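Local coordinates for protein chitinase A (Cycas revoluta, PDB 4MNK) that probably hydrolyses the beta-1,4 linkages of chitin, as a class V plant chitinase of glycoside hydrolase family 18 with a TIM-barrel fold, at residues E81-F86 against L117-P122; Y121-L126 against K165-E170; Y161-L166 against I221-A226. All coordinates share one frame; numbering follows the deposited sequence.

Contact 1. Residues E81-F86 against L117-P122; sequences EVRDNF and LDYEYP. With NAG (2-acetamido-2-deoxy-beta-D-glucopyranose), chain B.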
loop_
_atom_site.group_PDB
_atom_site.type_symbol
_atom_site.label_atom_id
_atom_site.label_comp_id
_atom_site.label_asym_id
_atom_site.label_seq_id
_atom_site.Cartn_x
_atom_site.Cartn_y
_atom_site.Cartn_z
ATOM N N GLU A 81 9.666 -11.216 -8.824
ATOM C CA GLU A 81 10.803 -10.597 -9.510
ATOM C C GLU A 81 11.437 -9.476 -8.685
ATOM O O GLU A 81 12.665 -9.391 -8.577
ATOM C CB GLU A 81 10.388 -10.088 -10.883
ATOM N N VAL A 82 10.595 -8.626 -8.099
ATOM C CA VAL A 82 11.064 -7.543 -7.234
ATOM C C VAL A 82 11.750 -8.104 -5.988
ATOM O O VAL A 82 12.844 -7.668 -5.630
ATOM C CB VAL A 82 9.915 -6.578 -6.837
ATOM C CG1 VAL A 82 10.376 -5.600 -5.760
ATOM C CG2 VAL A 82 9.400 -5.817 -8.060
ATOM N N ARG A 83 11.108 -9.073 -5.341
ATOM C CA ARG A 83 11.664 -9.706 -4.148
ATOM C C ARG A 83 13.040 -10.320 -4.438
ATOM O O ARG A 83 13.978 -10.146 -3.658
ATOM C CB ARG A 83 10.695 -10.758 -3.602
ATOM C CG ARG A 83 11.121 -11.395 -2.284
ATOM C CD ARG A 83 10.375 -12.697 -2.047
ATOM N NE ARG A 83 10.577 -13.635 -3.150
ATOM C CZ ARG A 83 9.791 -14.673 -3.418
ATOM N NH1 ARG A 83 8.726 -14.930 -2.666
ATOM N NH2 ARG A 83 10.068 -15.457 -4.451
ATOM N N ASP A 84 13.153 -11.018 -5.568
ATOM C CA ASP A 84 14.420 -11.616 -6.001
ATOM C C ASP A 84 15.498 -10.554 -6.186
ATOM O O ASP A 84 16.645 -10.744 -5.772
ATOM C CB ASP A 84 14.249 -12.380 -7.320
ATOM C CG ASP A 84 13.345 -13.598 -7.196
ATOM O OD1 ASP A 84 13.033 -14.029 -6.067
ATOM O OD2 ASP A 84 12.943 -14.123 -8.255
ATOM N N ASN A 85 15.122 -9.439 -6.810
ATOM C CA ASN A 85 16.046 -8.342 -7.054
ATOM C C ASN A 85 16.528 -7.667 -5.773
ATOM O O ASN A 85 17.717 -7.388 -5.643
ATOM C CB ASN A 85 15.445 -7.331 -8.033
ATOM C CG ASN A 85 15.497 -7.811 -9.470
ATOM O OD1 ASN A 85 16.230 -8.745 -9.797
ATOM N ND2 ASN A 85 14.720 -7.174 -10.336
ATOM N N PHE A 86 15.621 -7.420 -4.827
ATOM C CA PHE A 86 16.017 -6.889 -3.520
ATOM C C PHE A 86 16.974 -7.838 -2.797
ATOM O O PHE A 86 17.959 -7.400 -2.202
ATOM C CB PHE A 86 14.805 -6.610 -2.629
ATOM C CG PHE A 86 14.275 -5.203 -2.728
ATOM C CD1 PHE A 86 12.998 -4.968 -3.225
ATOM C CD2 PHE A 86 15.037 -4.116 -2.302
ATOM C CE1 PHE A 86 12.492 -3.674 -3.306
ATOM C CE2 PHE A 86 14.541 -2.820 -2.385
ATOM C CZ PHE A 86 13.264 -2.601 -2.887
ATOM N N LEU A 117 10.171 2.269 -0.317
ATOM C CA LEU A 117 10.602 0.927 -0.691
ATOM C C LEU A 117 9.449 -0.046 -0.513
ATOM O O LEU A 117 8.874 -0.135 0.573
ATOM C CB LEU A 117 11.795 0.485 0.160
ATOM C CG LEU A 117 12.997 1.432 0.215
ATOM C CD1 LEU A 117 14.054 0.883 1.156
ATOM C CD2 LEU A 117 13.583 1.668 -1.169
ATOM N N ASP A 118 9.102 -0.756 -1.583
ATOM C CA ASP A 118 8.081 -1.793 -1.512
ATOM C C ASP A 118 8.726 -3.150 -1.776
ATOM O O ASP A 118 8.895 -3.566 -2.925
ATOM C CB ASP A 118 6.936 -1.504 -2.492
ATOM C CG ASP A 118 5.757 -2.454 -2.320
ATOM O OD1 ASP A 118 4.757 -2.297 -3.052
ATOM O OD2 ASP A 118 5.823 -3.360 -1.461
ATOM N N TYR A 119 9.083 -3.817 -0.680
ATOM C CA TYR A 119 9.810 -5.080 -0.685
ATOM C C TYR A 119 8.985 -6.114 0.072
ATOM O O TYR A 119 8.808 -6.016 1.288
ATOM C CB TYR A 119 11.172 -4.868 -0.016
ATOM C CG TYR A 119 12.077 -6.082 0.126
ATOM C CD1 TYR A 119 13.173 -6.030 0.982
ATOM C CD2 TYR A 119 11.852 -7.267 -0.585
ATOM C CE1 TYR A 119 14.028 -7.110 1.127
ATOM C CE2 TYR A 119 12.702 -8.366 -0.437
ATOM C CZ TYR A 119 13.786 -8.274 0.422
ATOM O OH TYR A 119 14.639 -9.342 0.575
ATOM N N GLU A 120 8.478 -7.101 -0.660
ATOM C CA GLU A 120 7.562 -8.081 -0.091
ATOM C C GLU A 120 8.126 -9.497 -0.247
ATOM O O GLU A 120 7.887 -10.141 -1.265
ATOM C CB GLU A 120 6.178 -7.937 -0.743
ATOM C CG GLU A 120 5.559 -6.553 -0.523
ATOM C CD GLU A 120 4.263 -6.311 -1.282
ATOM O OE1 GLU A 120 3.512 -7.272 -1.546
ATOM O OE2 GLU A 120 3.979 -5.139 -1.596
ATOM N N TYR A 121 8.866 -10.005 0.745
ATOM C CA TYR A 121 9.123 -9.362 2.040
ATOM C C TYR A 121 10.574 -9.615 2.458
ATOM O O TYR A 121 11.204 -10.550 1.951
ATOM C CB TYR A 121 8.186 -9.933 3.115
ATOM C CG TYR A 121 6.725 -9.776 2.784
ATOM C CD1 TYR A 121 6.028 -8.623 3.141
ATOM C CD2 TYR A 121 6.043 -10.776 2.093
ATOM C CE1 TYR A 121 4.681 -8.475 2.822
ATOM C CE2 TYR A 121 4.707 -10.637 1.765
ATOM C CZ TYR A 121 4.033 -9.488 2.131
ATOM O OH TYR A 121 2.705 -9.362 1.805
ATOM N N PRO A 122 11.112 -8.791 3.382
ATOM C CA PRO A 122 12.466 -9.015 3.899
ATOM C C PRO A 122 12.520 -10.189 4.882
ATOM O O PRO A 122 12.709 -10.002 6.088
ATOM C CB PRO A 122 12.805 -7.689 4.586
ATOM C CG PRO A 122 11.480 -7.117 4.968
ATOM C CD PRO A 122 10.537 -7.526 3.880
HETATM C C1 NAG B . 0.269 -5.176 -2.354
HETATM C C2 NAG B . 1.158 -4.320 -3.267
HETATM C C3 NAG B . 0.418 -3.894 -4.537
HETATM C C4 NAG B . -0.405 -5.020 -5.170
HETATM C C5 NAG B . -1.224 -5.746 -4.096
HETATM C C6 NAG B . -2.056 -6.907 -4.644
HETATM C C7 NAG B . 0.965 -2.214 -1.944
HETATM C C8 NAG B . 1.733 -1.074 -1.341
HETATM N N2 NAG B . 1.689 -3.136 -2.595
HETATM O O1 NAG B . 1.049 -5.733 -1.321
HETATM O O3 NAG B . 1.339 -3.372 -5.472
HETATM O O4 NAG B . -1.265 -4.451 -6.134
HETATM O O5 NAG B . -0.351 -6.219 -3.089
HETATM O O6 NAG B . -1.221 -7.891 -5.212
HETATM O O7 NAG B . -0.260 -2.256 -1.814
#
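Where Val82, Arg83 and Phe86 meet Asp118, Tyr119 and Glu120, helix segment 81-86 crosses strand 117-119 at -105°, the two short axes 8.8 Å apart. Phe86 and Tyr119 carry most of the packing. Their rings form an offset stack with centroids 4.6 Å apart, and the two side chains run past each other in opposite directions. Each ring also receives the other residue's CB over a face. Phe86 CB lies 3.5 Å from the centroid of the Tyr119 ring, almost straight above it. With CG trans to its own N (chi1 178°), Tyr119 swings its ring to the carbonyl side, and Tyr121 C and Pro122 N lie over the face opposite Phe86. The ring is thus clamped between the helix and its own following chain. Arg83 adds its CG at the ring edge, 3.9 Å from Tyr119 CE2. Arg83 CG also rests 3.6 Å from Glu120 O. Tyr121 N, part of the cis peptide bond between Glu120 and Tyr121, is buried here without a polar partner. Asp118 and Glu120 turn their carboxylates to the sugar instead. They belong to the DxDxE signature of family 18. Asp118 OD1 accepts a nearly straight bond from N2 of NAG chain B (3.2 Å, 166°), and Glu120 OE1 lies 2.9 Å from O1 of the same sugar. Strand 114-119 is hydrogen-bonded into the barrel between strands 70-77 and 155-161. Leu117 and Tyr119 reach helix 125-149, where Phe131 meets the Tyr119 ring edge-to-face.

Contact 2. Residues Y121-L126 against K165-E170; sequences YPEPQL and KLFPWE. With NAG (2-acetamido-2-deoxy-beta-D-glucopyranose), chain C.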
loop_
_atom_site.group_PDB
_atom_site.type_symbol
_atom_site.label_atom_id
_atom_site.label_comp_id
_atom_site.label_asym_id
_atom_site.label_seq_id
_atom_site.Cartn_x
_atom_site.Cartn_y
_atom_site.Cartn_z
ATOM N N TYR A 121 8.866 -10.005 0.745
ATOM C CA TYR A 121 9.123 -9.362 2.040
ATOM C C TYR A 121 10.574 -9.615 2.458
ATOM O O TYR A 121 11.204 -10.550 1.951
ATOM C CB TYR A 121 8.186 -9.933 3.115
ATOM C CG TYR A 121 6.725 -9.776 2.784
ATOM C CD1 TYR A 121 6.028 -8.623 3.141
ATOM C CD2 TYR A 121 6.043 -10.776 2.093
ATOM C CE1 TYR A 121 4.681 -8.475 2.822
ATOM C CE2 TYR A 121 4.707 -10.637 1.765
ATOM C CZ TYR A 121 4.033 -9.488 2.131
ATOM O OH TYR A 121 2.705 -9.362 1.805
ATOM N N PRO A 122 11.112 -8.791 3.382
ATOM C CA PRO A 122 12.466 -9.015 3.899
ATOM C C PRO A 122 12.520 -10.189 4.882
ATOM O O PRO A 122 12.709 -10.002 6.088
ATOM C CB PRO A 122 12.805 -7.689 4.586
ATOM C CG PRO A 122 11.480 -7.117 4.968
ATOM C CD PRO A 122 10.537 -7.526 3.880
ATOM N N GLU A 123 12.345 -11.392 4.342
ATOM C CA GLU A 123 12.398 -12.629 5.109
ATOM C C GLU A 123 13.033 -13.705 4.224
ATOM O O GLU A 123 12.909 -13.639 3.001
ATOM C CB GLU A 123 10.996 -13.036 5.596
ATOM C CG GLU A 123 9.947 -13.274 4.504
ATOM C CD GLU A 123 9.997 -14.677 3.918
ATOM O OE1 GLU A 123 10.558 -15.584 4.570
ATOM O OE2 GLU A 123 9.471 -14.871 2.801
ATOM N N PRO A 124 13.716 -14.700 4.828
ATOM C CA PRO A 124 13.935 -14.954 6.258
ATOM C C PRO A 124 14.979 -14.030 6.905
ATOM O O PRO A 124 15.265 -12.953 6.375
ATOM C CB PRO A 124 14.389 -16.417 6.281
ATOM C CG PRO A 124 15.028 -16.625 4.970
ATOM C CD PRO A 124 14.255 -15.790 3.994
ATOM N N GLN A 125 15.535 -14.448 8.043
ATOM C CA GLN A 125 16.405 -13.583 8.847
ATOM C C GLN A 125 17.543 -12.928 8.058
ATOM O O GLN A 125 17.801 -11.735 8.223
ATOM C CB GLN A 125 16.948 -14.334 10.072
ATOM C CG GLN A 125 17.768 -13.480 11.044
ATOM C CD GLN A 125 17.008 -12.282 11.601
ATOM O OE1 GLN A 125 15.810 -12.359 11.884
ATOM N NE2 GLN A 125 17.711 -11.168 11.774
ATOM N N LEU A 126 18.217 -13.701 7.205
ATOM C CA LEU A 126 19.292 -13.160 6.372
ATOM C C LEU A 126 18.818 -11.969 5.541
ATOM O O LEU A 126 19.516 -10.959 5.435
ATOM C CB LEU A 126 19.887 -14.239 5.456
ATOM C CG LEU A 126 20.933 -13.756 4.439
ATOM C CD1 LEU A 126 22.150 -13.137 5.128
ATOM C CD2 LEU A 126 21.353 -14.881 3.510
ATOM N N LYS A 165 5.410 -9.357 12.847
ATOM C CA LYS A 165 6.118 -10.629 12.725
ATOM C C LYS A 165 5.971 -11.207 11.323
ATOM O O LYS A 165 4.874 -11.228 10.759
ATOM C CB LYS A 165 5.593 -11.652 13.741
ATOM C CG LYS A 165 5.602 -11.200 15.195
ATOM C CD LYS A 165 6.981 -11.298 15.825
ATOM C CE LYS A 165 6.927 -10.914 17.296
ATOM N NZ LYS A 165 8.234 -11.122 17.974
ATOM N N LEU A 166 7.084 -11.671 10.766
ATOM C CA LEU A 166 7.073 -12.400 9.507
ATOM C C LEU A 166 7.428 -13.857 9.799
ATOM O O LEU A 166 8.605 -14.180 9.930
ATOM C CB LEU A 166 8.079 -11.793 8.519
ATOM C CG LEU A 166 7.872 -10.341 8.075
ATOM C CD1 LEU A 166 9.123 -9.782 7.411
ATOM C CD2 LEU A 166 6.676 -10.226 7.137
ATOM N N PHE A 167 6.440 -14.742 9.931
ATOM C CA PHE A 167 5.010 -14.446 9.847
ATOM C C PHE A 167 4.355 -14.887 11.174
ATOM O O PHE A 167 4.958 -15.676 11.904
ATOM C CB PHE A 167 4.425 -15.155 8.621
ATOM C CG PHE A 167 4.978 -14.641 7.318
ATOM C CD1 PHE A 167 6.134 -15.192 6.769
ATOM C CD2 PHE A 167 4.361 -13.584 6.657
ATOM C CE1 PHE A 167 6.661 -14.704 5.572
ATOM C CE2 PHE A 167 4.879 -13.088 5.461
ATOM C CZ PHE A 167 6.031 -13.652 4.917
ATOM N N PRO A 168 3.144 -14.379 11.489
ATOM C CA PRO A 168 2.535 -14.647 12.804
ATOM C C PRO A 168 2.317 -16.123 13.154
ATOM O O PRO A 168 2.337 -16.473 14.337
ATOM C CB PRO A 168 1.191 -13.907 12.730
ATOM C CG PRO A 168 0.949 -13.670 11.278
ATOM C CD PRO A 168 2.303 -13.473 10.685
ATOM N N TRP A 169 2.115 -16.972 12.147
ATOM C CA TRP A 169 1.933 -18.415 12.369
ATOM C C TRP A 169 3.255 -19.188 12.456
ATOM O O TRP A 169 3.296 -20.300 12.993
ATOM C CB TRP A 169 1.021 -19.018 11.294
ATOM C CG TRP A 169 1.571 -18.944 9.898
ATOM C CD1 TRP A 169 2.332 -19.887 9.265
ATOM C CD2 TRP A 169 1.399 -17.874 8.960
ATOM N NE1 TRP A 169 2.646 -19.470 7.994
ATOM C CE2 TRP A 169 2.086 -18.238 7.779
ATOM C CE3 TRP A 169 0.731 -16.641 9.001
ATOM C CZ2 TRP A 169 2.126 -17.414 6.649
ATOM C CZ3 TRP A 169 0.771 -15.822 7.875
ATOM C CH2 TRP A 169 1.464 -16.214 6.717
ATOM N N GLU A 170 4.321 -18.596 11.919
ATOM C CA GLU A 170 5.662 -19.178 11.953
ATOM C C GLU A 170 6.682 -18.053 11.804
ATOM O O GLU A 170 6.976 -17.608 10.691
ATOM C CB GLU A 170 5.827 -20.227 10.845
ATOM C CG GLU A 170 7.068 -21.105 10.982
ATOM C CD GLU A 170 6.945 -22.422 10.232
ATOM O OE1 GLU A 170 6.957 -23.483 10.892
ATOM O OE2 GLU A 170 6.827 -22.403 8.989
HETATM C C1 NAG C . -2.641 -18.500 6.304
HETATM C C2 NAG C . -1.784 -18.991 5.136
HETATM C C3 NAG C . -1.272 -17.833 4.273
HETATM C C4 NAG C . -2.330 -16.764 3.982
HETATM C C5 NAG C . -3.085 -16.425 5.274
HETATM C C6 NAG C . -4.206 -15.406 5.086
HETATM C C7 NAG C . -0.621 -21.081 5.667
HETATM C C8 NAG C . 0.623 -21.701 6.230
HETATM N N2 NAG C . -0.655 -19.749 5.646
HETATM O O1 NAG C . -3.271 -19.599 6.923
HETATM O O3 NAG C . -0.748 -18.336 3.064
HETATM O O4 NAG C . -1.648 -15.625 3.498
HETATM O O5 NAG C . -3.631 -17.603 5.841
HETATM O O6 NAG C . -5.211 -15.923 4.239
HETATM O O7 NAG C . -1.533 -21.797 5.255
#
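Leu166, Phe167 and Glu123 form the heart of this contact, which joins two loops at the C-terminal ends of neighbouring TIM-barrel strands, 114-119 and 155-161. Leu166 lies in the short hairpin strand 165-166, paired antiparallel with 173-174. Its two methyls divide the work. Leu166 CD1 packs on the backbone of the first loop, 3.8 Å from Pro122 O, and also touches Glu123 CB and the Pro122 ring. Leu166 CD2 lies 4.3 Å from Tyr121 CB. The first loop is bent here by an inverse gamma turn centred on Pro122. Phe167 follows Leu166 through a cis peptide bond. Its ring stands upright against Tyr121 in an offset edge-to-face pair, with planes at 89° and centroids 5.8 Å apart. The edge belongs to Phe167 and the face to Tyr121. Leu166 CB lies over one face of the Phe167 ring. Glu123 closes on the same ring from its rim. Its CG sits between the backbone N and the carbonyl carbon (chi1 60°), and a second bend at chi2 (84°) folds the chain so that Glu123 CD comes 3.7 Å from Phe167 CE1. The carboxylate is steeply tilted to the ring, with OE2 near the ring plane. The Phe167 ring also meets Tyr161 edge-to-face. Beyond it the chain makes a type I turn from Phe167 to Glu170, closed by Glu170 N to Phe167 O. That turn presents Trp169 to the sugar. Phe167 CB lies against one indole face. Over the opposite face is NAG chain C, and its methyl C8 comes 3.5 Å from Trp169 NE1.

Contact 3. Residues Y161-L166 against I221-A226; sequences YFHQKL and IESFLA. With NAG (2-acetamido-2-deoxy-beta-D-glucopyranose), chain D.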
loop_
_atom_site.group_PDB
_atom_site.type_symbol
_atom_site.label_atom_id
_atom_site.label_comp_id
_atom_site.label_asym_id
_atom_site.label_seq_id
_atom_site.Cartn_x
_atom_site.Cartn_y
_atom_site.Cartn_z
ATOM N N TYR A 161 4.246 -5.570 5.853
ATOM C CA TYR A 161 3.224 -6.580 6.084
ATOM C C TYR A 161 2.263 -6.081 7.164
ATOM O O TYR A 161 2.619 -5.206 7.960
ATOM C CB TYR A 161 3.927 -7.864 6.529
ATOM C CG TYR A 161 3.081 -9.116 6.598
ATOM C CD1 TYR A 161 2.970 -9.827 7.791
ATOM C CD2 TYR A 161 2.422 -9.611 5.471
ATOM C CE1 TYR A 161 2.215 -10.989 7.868
ATOM C CE2 TYR A 161 1.659 -10.770 5.538
ATOM C CZ TYR A 161 1.563 -11.453 6.741
ATOM O OH TYR A 161 0.815 -12.605 6.831
ATOM N N PHE A 162 1.048 -6.629 7.193
ATOM C CA PHE A 162 0.037 -6.177 8.152
ATOM C C PHE A 162 0.478 -6.363 9.603
ATOM O O PHE A 162 0.010 -5.651 10.492
ATOM C CB PHE A 162 -1.315 -6.865 7.900
ATOM C CG PHE A 162 -1.510 -8.154 8.657
ATOM C CD1 PHE A 162 -0.947 -9.344 8.203
ATOM C CD2 PHE A 162 -2.279 -8.179 9.818
ATOM C CE1 PHE A 162 -1.133 -10.536 8.900
ATOM C CE2 PHE A 162 -2.469 -9.363 10.522
ATOM C CZ PHE A 162 -1.899 -10.545 10.064
ATOM N N HIS A 163 1.388 -7.314 9.812
ATOM C CA HIS A 163 1.831 -7.731 11.138
ATOM C C HIS A 163 3.325 -7.472 11.296
ATOM O O HIS A 163 4.083 -7.528 10.323
ATOM C CB HIS A 163 1.545 -9.223 11.308
ATOM C CG HIS A 163 1.447 -9.672 12.733
ATOM N ND1 HIS A 163 2.552 -9.873 13.531
ATOM C CD2 HIS A 163 0.372 -9.992 13.490
ATOM C CE1 HIS A 163 2.161 -10.285 14.725
ATOM N NE2 HIS A 163 0.842 -10.365 14.726
ATOM N N GLN A 164 3.741 -7.198 12.529
ATOM C CA GLN A 164 5.141 -6.931 12.845
ATOM C C GLN A 164 6.020 -8.181 12.711
ATOM O O GLN A 164 7.224 -8.070 12.473
ATOM C CB GLN A 164 5.243 -6.312 14.247
ATOM C CG GLN A 164 6.633 -5.819 14.655
ATOM C CD GLN A 164 7.408 -6.829 15.493
ATOM O OE1 GLN A 164 6.830 -7.733 16.104
ATOM N NE2 GLN A 164 8.724 -6.671 15.533
ATOM N N LYS A 165 5.410 -9.357 12.847
ATOM C CA LYS A 165 6.118 -10.629 12.725
ATOM C C LYS A 165 5.971 -11.207 11.323
ATOM O O LYS A 165 4.874 -11.228 10.759
ATOM C CB LYS A 165 5.593 -11.652 13.741
ATOM C CG LYS A 165 5.602 -11.200 15.195
ATOM C CD LYS A 165 6.981 -11.298 15.825
ATOM C CE LYS A 165 6.927 -10.914 17.296
ATOM N NZ LYS A 165 8.234 -11.122 17.974
ATOM N N LEU A 166 7.084 -11.671 10.766
ATOM C CA LEU A 166 7.073 -12.400 9.507
ATOM C C LEU A 166 7.428 -13.857 9.799
ATOM O O LEU A 166 8.605 -14.180 9.930
ATOM C CB LEU A 166 8.079 -11.793 8.519
ATOM C CG LEU A 166 7.872 -10.341 8.075
ATOM C CD1 LEU A 166 9.123 -9.782 7.411
ATOM C CD2 LEU A 166 6.676 -10.226 7.137
ATOM N N ILE A 221 -1.958 -3.986 13.578
ATOM C CA ILE A 221 -1.610 -2.695 14.171
ATOM C C ILE A 221 -1.165 -2.863 15.629
ATOM O O ILE A 221 -0.131 -2.315 16.031
ATOM C CB ILE A 221 -2.774 -1.669 14.037
ATOM C CG1 ILE A 221 -2.954 -1.231 12.572
ATOM C CG2 ILE A 221 -2.570 -0.458 14.955
ATOM C CD1 ILE A 221 -1.782 -0.451 11.971
ATOM N N GLU A 222 -1.934 -3.637 16.397
ATOM C CA GLU A 222 -1.590 -3.964 17.785
ATOM C C GLU A 222 -0.162 -4.510 17.889
ATOM O O GLU A 222 0.584 -4.138 18.798
ATOM C CB GLU A 222 -2.580 -4.980 18.376
ATOM C CG GLU A 222 -3.999 -4.450 18.640
ATOM C CD GLU A 222 -4.109 -3.584 19.885
ATOM O OE1 GLU A 222 -4.994 -2.700 19.924
ATOM O OE2 GLU A 222 -3.318 -3.783 20.829
ATOM N N SER A 223 0.220 -5.375 16.949
ATOM C CA SER A 223 1.536 -6.019 16.982
ATOM C C SER A 223 2.693 -5.036 16.806
ATOM O O SER A 223 3.724 -5.164 17.466
ATOM C CB SER A 223 1.626 -7.166 15.966
ATOM O OG SER A 223 1.791 -6.702 14.634
ATOM N N PHE A 224 2.521 -4.058 15.921
ATOM C CA PHE A 224 3.532 -3.018 15.741
ATOM C C PHE A 224 3.655 -2.132 16.981
ATOM O O PHE A 224 4.761 -1.805 17.411
ATOM C CB PHE A 224 3.231 -2.165 14.508
ATOM C CG PHE A 224 3.617 -2.817 13.209
ATOM C CD1 PHE A 224 2.650 -3.399 12.398
ATOM C CD2 PHE A 224 4.947 -2.848 12.797
ATOM C CE1 PHE A 224 3.005 -4.004 11.191
ATOM C CE2 PHE A 224 5.313 -3.452 11.594
ATOM C CZ PHE A 224 4.338 -4.029 10.789
ATOM N N LEU A 225 2.512 -1.761 17.552
ATOM C CA LEU A 225 2.485 -0.918 18.745
ATOM C C LEU A 225 3.071 -1.618 19.968
ATOM O O LEU A 225 3.799 -1.000 20.748
ATOM C CB LEU A 225 1.062 -0.427 19.023
ATOM C CG LEU A 225 0.507 0.525 17.956
ATOM C CD1 LEU A 225 -0.977 0.753 18.153
ATOM C CD2 LEU A 225 1.257 1.843 17.954
ATOM N N ALA A 226 2.772 -2.907 20.111
ATOM C CA ALA A 226 3.292 -3.715 21.219
ATOM C C ALA A 226 4.806 -3.895 21.131
ATOM O O ALA A 226 5.482 -4.007 22.156
ATOM C CB ALA A 226 2.601 -5.066 21.265
HETATM C C1 NAG D . -2.132 -15.120 2.235
HETATM C C2 NAG D . -1.656 -13.671 2.121
HETATM C C3 NAG D . -2.039 -13.034 0.784
HETATM C C4 NAG D . -1.720 -13.944 -0.401
HETATM C C5 NAG D . -2.180 -15.382 -0.132
HETATM C C6 NAG D . -1.766 -16.335 -1.253
HETATM C C7 NAG D . -1.522 -12.683 4.362
HETATM C C8 NAG D . -2.196 -11.832 5.398
HETATM N N2 NAG D . -2.181 -12.871 3.216
HETATM O O3 NAG D . -1.361 -11.803 0.649
HETATM O O4 NAG D . -2.355 -13.436 -1.557
HETATM O O5 NAG D . -1.687 -15.860 1.112
HETATM O O6 NAG D . -0.360 -16.431 -1.324
HETATM O O7 NAG D . -0.415 -13.178 4.593
HETATM O O HOH W 1 4.823 -7.529 18.050
#
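A chi1 of 77° in Ser223 sets OG between its backbone N and carbonyl carbon, facing Gln164 N, while CG of His163, trans to N at chi1 -158°, lays the imidazole over Ser223. These residues join helix 217-227 to the loop that follows strand 155-161 of the TIM barrel. Gln164 N donates to Ser223 OG in a nearly straight bond of 2.9 Å (167°). The serine oxygen is also bonded to Gly220 O, one turn back in the helix, which helps to fix its rotation. Ser223 CB lies over the face of the His163 ring, 3.6 Å from its centroid, as a CH-pi contact. At the ring edge, His163 ND1 accepts the N-H of Lys165, N to ND1 3.0 Å, in the imidazole plane. With an alanine in place of His163, Lys165 N would probably lose this acceptor and Ser223 CB its aromatic cover. The Phe224 ring packs against the loop backbone. Gln164 CB lies over one face of the Phe224 ring, 3.9 Å from its centroid. Carbonyl oxygens gather at the ring edge, with Tyr161 O 3.5 Å from Phe224 CE1 and Phe162 O close by. Gln164 bends at chi2, and its amide stands steeply to the phenyl ring. NE2 is held by Tyr175 O and Glu174 OE2. Gln164 OE1 accepts from a water at 2.8 Å, which also donates to Ser223 O at 2.7 Å. On the far side of the loop, Tyr161 and Phe162 line a glycan pocket. Phe162 packs near the acetamido methyl C8 of NAG chain D, and Tyr161 OH donates to O7 of that sugar at 2.6 Å.

In the fold
The three contacts follow the chain along one rim of the barrel. Contacts 1 and 2 share Tyr121 and Pro122, and their centres are about 13 Å apart. Contacts 2 and 3 share Lys165 and Leu166, with centres about 11 Å apart. Tyr161 of contact 3 ties them together: its CD2 is 3.7 Å from Tyr121 CE1, and its OH is 3.4 Å from Trp169 CZ3. Two glycan pockets are served. Contact 1 faces NAG chain B with the acidic residues of the family signature. Contacts 2 and 3 contribute to the second pocket, where the sugars of chains C and D are joined through O4 and C1.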